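Local atomic coordinates of D-mannonate dehydratase (Streptococcus suis, PDB entry 3BDK), a protein that probably catalyses the dehydration of D-mannonate to 2-dehydro-3-deoxy-D-gluconate, using manganese or ferrous iron as cofactor. Residues Met272-Tyr275 and Ala276-Asn280. Residues are numbered along the deposited sequence; the frame is centred on the assembly and turned at random.
Sequences MTEY and ALKRN
Y275 and R279, one helical turn apart, run side by side and meet through a hydrogen bond from R279 NH2 to Y275 OH, 2.9 Å long and almost straight at 172°. The hydroxyl oxygen sits in the plane of the guanidinium, at its edge, while the phenol ring stands perpendicular to that plane (89°), so the two groups are not stacked in parallel. The arginine methylene meets the ring instead: R279 CD approaches Y275 CZ to 3.4 Å, obliquely. Two torsions account for the meeting: Y275 sends CG anti to its own nitrogen, and the R279 chain, extended at chi2 and chi4, bends at chi3 (66°). N245 accepts a further hydrogen bond from NH2, and D248 forms a salt bridge with NH1, so both terminal nitrogens are held.

The pair spans the C-terminal end of helix 269-278, Y275 in it and R279 just past it; the helix packs outside the parallel strands of the xylose isomerase-like TIM barrel. A276, on the buried side against I254 of strand 252-257, donates its N to M272 O at 3.2 Å. K278 N reaches E274 O at 3.0 Å, whereas the following bond, R279 N to Y275 O, is weak at 3.4 Å, evidence that the i to i+4 pattern is giving out. A Schellman motif closes the helix: N280, the C-prime residue, has positive phi, its N bonds to L277 O at 2.7 Å, and the next backbone N bonds to A276 O. T273 CG2 lies alongside L277 CD1 at 4.2 Å, both side chains touching L317 of helix 311-320.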
loop_
_atom_site.group_PDB
_atom_site.type_symbol
_atom_site.label_atom_id
_atom_site.label_comp_id
_atom_site.label_asym_id
_atom_site.label_seq_id
_atom_site.Cartn_x
_atom_site.Cartn_y
_atom_site.Cartn_z
ATOM N N MET A 272 16.986 1.702 18.642
ATOM C CA MET A 272 18.095 2.074 17.785
ATOM C C MET A 272 17.734 3.258 16.886
ATOM O O MET A 272 18.535 4.189 16.661
ATOM C CB MET A 272 18.518 0.887 16.934
ATOM C CG MET A 272 19.636 0.074 17.542
ATOM S SD MET A 272 20.331 -0.991 16.279
ATOM C CE MET A 272 19.132 -2.299 16.333
ATOM N N THR A 273 16.506 3.201 16.385
ATOM C CA THR A 273 15.936 4.265 15.588
ATOM C C THR A 273 15.905 5.550 16.415
ATOM O O THR A 273 16.507 6.539 16.008
ATOM C CB THR A 273 14.581 3.822 15.034
ATOM O OG1 THR A 273 14.821 2.787 14.076
ATOM C CG2 THR A 273 13.835 4.967 14.358
ATOM N N GLU A 274 15.267 5.523 17.586
ATOM C CA GLU A 274 15.220 6.720 18.428
ATOM C C GLU A 274 16.614 7.259 18.802
ATOM O O GLU A 274 16.933 8.428 18.506
ATOM C CB GLU A 274 14.361 6.504 19.668
ATOM C CG GLU A 274 14.190 7.745 20.514
ATOM C CD GLU A 274 12.934 7.717 21.377
ATOM O OE1 GLU A 274 12.544 6.641 21.911
ATOM O OE2 GLU A 274 12.326 8.809 21.516
ATOM N N TYR A 275 17.454 6.425 19.419
ATOM C CA TYR A 275 18.813 6.857 19.736
ATOM C C TYR A 275 19.418 7.717 18.616
ATOM O O TYR A 275 19.907 8.817 18.878
ATOM C CB TYR A 275 19.767 5.682 20.066
ATOM C CG TYR A 275 21.192 6.167 20.151
ATOM C CD1 TYR A 275 21.678 6.783 21.314
ATOM C CD2 TYR A 275 22.028 6.088 19.045
ATOM C CE1 TYR A 275 22.973 7.287 21.376
ATOM C CE2 TYR A 275 23.338 6.584 19.089
ATOM C CZ TYR A 275 23.803 7.186 20.257
ATOM O OH TYR A 275 25.104 7.672 20.278
ATOM N N ALA A 276 19.380 7.207 17.384
ATOM C CA ALA A 276 20.080 7.806 16.257
ATOM C C ALA A 276 19.427 9.084 15.789
ATOM O O ALA A 276 20.092 9.964 15.236
ATOM C CB ALA A 276 20.153 6.826 15.123
ATOM N N LEU A 277 18.115 9.169 15.999
ATOM C CA LEU A 277 17.366 10.387 15.714
ATOM C C LEU A 277 17.773 11.512 16.668
ATOM O O LEU A 277 18.040 12.616 16.218
ATOM C CB LEU A 277 15.848 10.154 15.767
ATOM C CG LEU A 277 15.143 9.348 14.672
ATOM C CD1 LEU A 277 13.741 9.055 15.135
ATOM C CD2 LEU A 277 15.141 10.023 13.312
ATOM N N LYS A 278 17.824 11.227 17.973
ATOM C CA LYS A 278 18.254 12.220 18.972
ATOM C C LYS A 278 19.633 12.778 18.645
ATOM O O LYS A 278 19.975 13.868 19.070
ATOM C CB LYS A 278 18.296 11.626 20.371
ATOM C CG LYS A 278 16.949 11.335 20.981
ATOM C CD LYS A 278 17.075 10.834 22.424
ATOM C CE LYS A 278 15.773 11.080 23.195
ATOM N NZ LYS A 278 15.723 10.558 24.605
ATOM N N ARG A 279 20.429 12.034 17.894
ATOM C CA ARG A 279 21.732 12.545 17.502
ATOM C C ARG A 279 21.737 13.198 16.124
ATOM O O ARG A 279 22.794 13.582 15.634
ATOM C CB ARG A 279 22.799 11.446 17.587
ATOM C CG ARG A 279 23.224 11.148 19.018
ATOM C CD ARG A 279 24.486 10.326 19.068
ATOM N NE ARG A 279 25.667 11.028 18.556
ATOM C CZ ARG A 279 26.895 10.509 18.528
ATOM N NH1 ARG A 279 27.897 11.220 18.045
ATOM N NH2 ARG A 279 27.131 9.284 18.985
ATOM N N ASN A 280 20.559 13.345 15.514
ATOM C CA ASN A 280 20.430 13.860 14.152
ATOM C C ASN A 280 21.315 13.071 13.183
ATOM O O ASN A 280 22.092 13.642 12.407
ATOM C CB ASN A 280 20.725 15.378 14.089
ATOM C CG ASN A 280 20.266 16.024 12.762
ATOM O OD1 ASN A 280 19.070 16.038 12.449
ATOM N ND2 ASN A 280 21.218 16.552 11.983
#